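Local coordinates for protein ribonucleoside-diphosphate reductase small chain 2 (Saccharomyces cerevisiae, PDB 1JK0) that serves in the ribonucleotide reductase that makes deoxyribonucleotides for DNA synthesis, and is required for folding of RNR2 and its assembly with the large subunits, at residues K79-N84 with A195-L200; L85-I90 with L147-A152. All blocks are in the same frame, centred on the assembly; numbering follows the deposited sequence.

Contact 1: K79-N84 with A195-L200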
loop_
_atom_site.group_PDB
_atom_site.type_symbol
_atom_site.label_atom_id
_atom_site.label_comp_id
_atom_site.label_asym_id
_atom_site.label_seq_id
_atom_site.Cartn_x
_atom_site.Cartn_y
_atom_site.Cartn_z
ATOM N N LYS B 79 9.660 34.820 10.380
ATOM C CA LYS B 79 10.254 33.958 9.368
ATOM C C LYS B 79 10.972 32.805 10.066
ATOM O O LYS B 79 11.060 31.691 9.544
ATOM C CB LYS B 79 11.256 34.752 8.532
ATOM C CG LYS B 79 10.629 35.826 7.663
ATOM C CD LYS B 79 11.695 36.730 7.044
ATOM C CE LYS B 79 11.084 37.691 6.032
ATOM N NZ LYS B 79 9.845 38.338 6.551
ATOM N N THR B 80 11.485 33.087 11.256
ATOM C CA THR B 80 12.196 32.087 12.034
ATOM C C THR B 80 11.192 31.064 12.570
ATOM O O THR B 80 11.489 29.871 12.654
ATOM C CB THR B 80 12.957 32.753 13.201
ATOM O OG1 THR B 80 13.730 33.849 12.693
ATOM C CG2 THR B 80 13.894 31.755 13.870
ATOM N N TYR B 81 9.999 31.541 12.915
ATOM C CA TYR B 81 8.938 30.686 13.438
ATOM C C TYR B 81 8.613 29.589 12.439
ATOM O O TYR B 81 8.914 28.414 12.653
ATOM C CB TYR B 81 7.680 31.515 13.692
ATOM C CG TYR B 81 6.532 30.717 14.259
ATOM C CD1 TYR B 81 6.732 29.861 15.346
ATOM C CD2 TYR B 81 5.247 30.833 13.737
ATOM C CE1 TYR B 81 5.687 29.139 15.904
ATOM C CE2 TYR B 81 4.186 30.115 14.289
ATOM C CZ TYR B 81 4.417 29.269 15.373
ATOM O OH TYR B 81 3.391 28.547 15.929
ATOM N N ILE B 82 7.978 29.999 11.350
ATOM C CA ILE B 82 7.605 29.106 10.272
ATOM C C ILE B 82 8.748 28.140 9.994
ATOM O O ILE B 82 8.522 26.972 9.700
ATOM C CB ILE B 82 7.296 29.916 9.009
ATOM C CG1 ILE B 82 6.105 30.833 9.287
ATOM C CG2 ILE B 82 7.036 28.992 7.833
ATOM C CD1 ILE B 82 5.816 31.819 8.190
ATOM N N GLY B 83 9.975 28.640 10.097
ATOM C CA GLY B 83 11.139 27.807 9.860
ATOM C C GLY B 83 11.077 26.523 10.660
ATOM O O GLY B 83 11.074 25.439 10.086
ATOM N N ASN B 84 11.023 26.638 11.983
ATOM C CA ASN B 84 10.956 25.462 12.850
ATOM C C ASN B 84 9.652 24.691 12.613
ATOM O O ASN B 84 9.654 23.462 12.509
ATOM C CB ASN B 84 11.061 25.886 14.323
ATOM C CG ASN B 84 12.368 26.609 14.636
ATOM O OD1 ASN B 84 13.458 26.030 14.545
ATOM N ND2 ASN B 84 12.262 27.884 15.004
ATOM N N ALA B 195 -3.149 25.909 14.864
ATOM C CA ALA B 195 -3.733 27.054 15.542
ATOM C C ALA B 195 -2.971 28.320 15.147
ATOM O O ALA B 195 -3.565 29.378 14.919
ATOM C CB ALA B 195 -3.671 26.845 17.047
ATOM N N SER B 196 -1.650 28.197 15.049
ATOM C CA SER B 196 -0.789 29.324 14.690
ATOM C C SER B 196 -0.981 29.757 13.254
ATOM O O SER B 196 -1.309 30.913 12.986
ATOM C CB SER B 196 0.676 28.956 14.888
ATOM O OG SER B 196 0.916 28.544 16.220
ATOM N N MET B 197 -0.764 28.820 12.334
ATOM C CA MET B 197 -0.897 29.089 10.911
ATOM C C MET B 197 -2.292 29.553 10.528
ATOM O O MET B 197 -2.459 30.285 9.556
ATOM C CB MET B 197 -0.505 27.855 10.100
ATOM C CG MET B 197 0.971 27.523 10.179
ATOM S SD MET B 197 2.023 28.934 9.769
ATOM C CE MET B 197 2.756 29.281 11.371
ATOM N N PHE B 198 -3.302 29.131 11.278
ATOM C CA PHE B 198 -4.650 29.582 10.967
ATOM C C PHE B 198 -4.668 31.091 11.221
ATOM O O PHE B 198 -5.400 31.843 10.573
ATOM C CB PHE B 198 -5.689 28.857 11.839
ATOM C CG PHE B 198 -6.396 27.720 11.130
ATOM C CD1 PHE B 198 -6.216 26.402 11.538
ATOM C CD2 PHE B 198 -7.247 27.972 10.055
ATOM C CE1 PHE B 198 -6.875 25.353 10.887
ATOM C CE2 PHE B 198 -7.910 26.925 9.398
ATOM C CZ PHE B 198 -7.724 25.621 9.814
ATOM N N TRP B 199 -3.839 31.526 12.163
ATOM C CA TRP B 199 -3.735 32.939 12.490
ATOM C C TRP B 199 -2.978 33.638 11.358
ATOM O O TRP B 199 -3.549 34.435 10.610
ATOM C CB TRP B 199 -2.996 33.120 13.826
ATOM C CG TRP B 199 -2.666 34.554 14.160
ATOM C CD1 TRP B 199 -1.455 35.038 14.577
ATOM C CD2 TRP B 199 -3.540 35.695 14.060
ATOM N NE1 TRP B 199 -1.519 36.404 14.734
ATOM C CE2 TRP B 199 -2.785 36.833 14.425
ATOM C CE3 TRP B 199 -4.887 35.867 13.696
ATOM C CZ2 TRP B 199 -3.330 38.127 14.435
ATOM C CZ3 TRP B 199 -5.432 37.155 13.706
ATOM C CH2 TRP B 199 -4.650 38.267 14.074
ATOM N N LEU B 200 -1.693 33.315 11.227
ATOM C CA LEU B 200 -0.828 33.900 10.199
ATOM C C LEU B 200 -1.421 33.855 8.792
ATOM O O LEU B 200 -0.971 34.578 7.898
ATOM C CB LEU B 200 0.533 33.194 10.199
ATOM C CG LEU B 200 1.630 33.703 9.257
ATOM C CD1 LEU B 200 1.994 35.143 9.595
ATOM C CD2 LEU B 200 2.852 32.801 9.384
#
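Ile82 and Met197 bring the two backbones nearest, with their CA atoms 8.5 Å apart, while the short helical segments run roughly antiparallel at 140° with axes 12.0 Å apart at closest approach. This is a side-chain-mediated helix-helix contact within the all-helical, ferritin-like fold of the ribonucleotide reductase small chain. With the axes this far apart and 205 Å² buried, the contacts across the gap are between side chains.

Tyr81 reaches across: its CB already points toward helix 191-200, and CG anti to the backbone N (chi1 -179°) carries the ring on, so that the phenol oxygen ends beside Ser196. Tyr81 OH and Ser196 OG are hydrogen-bonded at 2.5 Å, a very short value to be read cautiously at this resolution. The serine arrives at the ring's edge, with OG near the ring plane and CB in it. A second hydrogen bond ties Ser196 OG to Gly192 O, linking the hydroxyl that meets the tyrosine to a backbone carbonyl of its own helix.

Met197 runs past Tyr81 in the reverse direction. Bends at chi2 and chi3 carry its methyl to the flank of the ring, where CE approaches Tyr81 CE2 to 3.4 Å, obliquely. The same CE is 4.2 Å from Ile82 CG1, so a single methyl touches two successive residues of helix 78-89. Leu209 and Asn213 of helix 207-232 also touch Met197, whose side chain is about 7 Å from that of Tyr131, the predicted active-site residue.

Beyond the methionine, the Ile82 and Leu200 side chains cross at about a right angle, and the apolar contact closes with Ile82 CD1 at 3.3 Å from Leu200 CD2.

Contact 2: L85-I90 with L147-A152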
loop_
_atom_site.group_PDB
_atom_site.type_symbol
_atom_site.label_atom_id
_atom_site.label_comp_id
_atom_site.label_asym_id
_atom_site.label_seq_id
_atom_site.Cartn_x
_atom_site.Cartn_y
_atom_site.Cartn_z
ATOM N N LEU B 85 8.546 25.433 12.526
ATOM C CA LEU B 85 7.209 24.877 12.283
ATOM C C LEU B 85 7.267 23.841 11.167
ATOM O O LEU B 85 6.727 22.743 11.294
ATOM C CB LEU B 85 6.251 26.003 11.886
ATOM C CG LEU B 85 4.750 25.729 11.774
ATOM C CD1 LEU B 85 4.468 24.721 10.672
ATOM C CD2 LEU B 85 4.241 25.231 13.111
ATOM N N LEU B 86 7.915 24.205 10.068
ATOM C CA LEU B 86 8.058 23.300 8.946
ATOM C C LEU B 86 9.098 22.264 9.322
ATOM O O LEU B 86 8.850 21.069 9.237
ATOM C CB LEU B 86 8.511 24.050 7.688
ATOM C CG LEU B 86 7.658 25.235 7.221
ATOM C CD1 LEU B 86 8.164 25.734 5.871
ATOM C CD2 LEU B 86 6.203 24.818 7.130
ATOM N N ALA B 87 10.260 22.744 9.756
ATOM C CA ALA B 87 11.377 21.883 10.141
ATOM C C ALA B 87 10.981 20.765 11.098
ATOM O O ALA B 87 11.571 19.685 11.076
ATOM C CB ALA B 87 12.493 22.716 10.749
ATOM N N LEU B 88 9.993 21.016 11.948
ATOM C CA LEU B 88 9.555 19.978 12.866
ATOM C C LEU B 88 8.831 18.910 12.041
ATOM O O LEU B 88 9.340 17.799 11.835
ATOM C CB LEU B 88 8.614 20.569 13.921
ATOM C CG LEU B 88 9.301 21.497 14.928
ATOM C CD1 LEU B 88 8.273 22.106 15.864
ATOM C CD2 LEU B 88 10.351 20.706 15.713
ATOM N N SER B 89 7.651 19.286 11.553
ATOM C CA SER B 89 6.789 18.432 10.744
ATOM C C SER B 89 7.530 17.673 9.642
ATOM O O SER B 89 7.309 16.479 9.427
ATOM C CB SER B 89 5.708 19.293 10.103
ATOM O OG SER B 89 5.318 20.344 10.966
ATOM N N ILE B 90 8.396 18.385 8.937
ATOM C CA ILE B 90 9.155 17.817 7.836
ATOM C C ILE B 90 10.270 16.921 8.360
ATOM O O ILE B 90 10.139 16.328 9.428
ATOM C CB ILE B 90 9.734 18.961 6.964
ATOM C CG1 ILE B 90 10.318 18.419 5.661
ATOM C CG2 ILE B 90 10.804 19.701 7.739
ATOM C CD1 ILE B 90 10.875 19.527 4.771
ATOM N N LEU B 147 17.405 26.598 10.986
ATOM C CA LEU B 147 18.282 26.364 12.122
ATOM C C LEU B 147 18.051 25.009 12.782
ATOM O O LEU B 147 18.908 24.128 12.702
ATOM C CB LEU B 147 18.097 27.483 13.147
ATOM C CG LEU B 147 19.350 28.027 13.837
ATOM C CD1 LEU B 147 18.972 29.271 14.624
ATOM C CD2 LEU B 147 19.965 26.968 14.743
ATOM N N PHE B 148 16.894 24.843 13.424
ATOM C CA PHE B 148 16.558 23.594 14.122
ATOM C C PHE B 148 16.898 22.311 13.363
ATOM O O PHE B 148 17.215 21.293 13.975
ATOM C CB PHE B 148 15.065 23.587 14.523
ATOM C CG PHE B 148 14.566 22.247 15.030
ATOM C CD1 PHE B 148 14.052 21.294 14.146
ATOM C CD2 PHE B 148 14.630 21.927 16.387
ATOM C CE1 PHE B 148 13.609 20.042 14.604
ATOM C CE2 PHE B 148 14.191 20.678 16.856
ATOM C CZ PHE B 148 13.680 19.736 15.959
ATOM N N LYS B 149 16.840 22.359 12.037
ATOM C CA LYS B 149 17.129 21.184 11.224
ATOM C C LYS B 149 18.414 20.456 11.673
ATOM O O LYS B 149 18.483 19.226 11.626
ATOM C CB LYS B 149 17.236 21.594 9.748
ATOM C CG LYS B 149 16.849 20.514 8.736
ATOM C CD LYS B 149 15.343 20.325 8.655
ATOM C CE LYS B 149 14.643 21.630 8.308
ATOM N NZ LYS B 149 15.137 22.235 7.044
ATOM N N GLU B 150 19.422 21.204 12.118
ATOM C CA GLU B 150 20.682 20.589 12.555
ATOM C C GLU B 150 20.598 19.950 13.938
ATOM O O GLU B 150 21.217 18.914 14.191
ATOM C CB GLU B 150 21.821 21.624 12.539
ATOM C CG GLU B 150 22.670 21.628 11.256
ATOM C CD GLU B 150 23.718 20.514 11.224
ATOM O OE1 GLU B 150 23.358 19.337 11.454
ATOM O OE2 GLU B 150 24.903 20.819 10.960
ATOM N N ILE B 151 19.828 20.578 14.823
ATOM C CA ILE B 151 19.654 20.098 16.195
ATOM C C ILE B 151 18.269 19.486 16.409
ATOM O O ILE B 151 17.623 19.724 17.436
ATOM C CB ILE B 151 19.854 21.254 17.210
ATOM C CG1 ILE B 151 18.969 22.446 16.826
ATOM C CG2 ILE B 151 21.328 21.664 17.248
ATOM C CD1 ILE B 151 19.117 23.656 17.739
ATOM N N ALA B 152 17.827 18.692 15.434
ATOM C CA ALA B 152 16.520 18.044 15.483
ATOM C C ALA B 152 16.238 17.464 16.857
ATOM O O ALA B 152 15.304 17.883 17.537
ATOM C CB ALA B 152 16.444 16.948 14.434
#
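Leu88 and Phe148 meet at about a right angle, with a leucine methyl set over one face of the aromatic ring. The evidence for a CH-pi contact is direct: Leu88 CD2 is 3.8 Å from the centroid of the Phe148 ring and 27° off its normal, displaced toward the rim, where Phe148 CZ is 3.5 Å from that CD2. The opposite face of the ring is backed by its own segment, with Ala152 N 4.3 Å above the plane over the ring centre and Ile151 C nearer the rim. The backbone that follows thus folds back over one face of the ring, which lies between it and the Leu88 methyl.

Phe148 reaches helix 78-89 with its CG anti to the backbone N (chi1 170°). Ala87 CB approaches the ring obliquely, 4.0 Å from Phe148 CD1. The same methyl meets Lys149 CE at 3.4 Å: the lysine chain, bent at each of its last three torsions, brings its CE against Ala87. With an alanine in place of Phe148, the methyl of Leu88 would probably lose its aromatic partner and a gap would be likely to open between the helix and the turn.

No hydrogen bond crosses between the segments, so apolar contacts join them. Lys149 also packs against a polar side chain of another protein chain, placing this surface contact beside the subunit interface. The packing is that of an interhelical loop, between helices 111-138 and 155-166, laid against the C-terminal end of helix 78-89 in a ferritin-like bundle, where the side chain of Ile90 is about 4 Å from that of Tyr131, the predicted active-site residue.

From the N terminus, helix 78-89 supplies the first side of both contacts: 79-84 to contact 1, then 85-90 to contact 2. The chain passes through the unmodelled residues 91-99 and helices 101-107 and 111-138 before 147-152 returns to close contact 2. It continues through helices 155-166 and 175-188 until helix 191-200 closes contact 1, so the shorter loop lies wholly within the longer and the two do not cross. Their centres are 13 Å apart. Asn84 touches Phe148, and Leu85 touches Met197, so the two contacts touch each other directly. Helix 78-89 is thereby tied both to helix 191-200 and to the loop preceding helix 155-166.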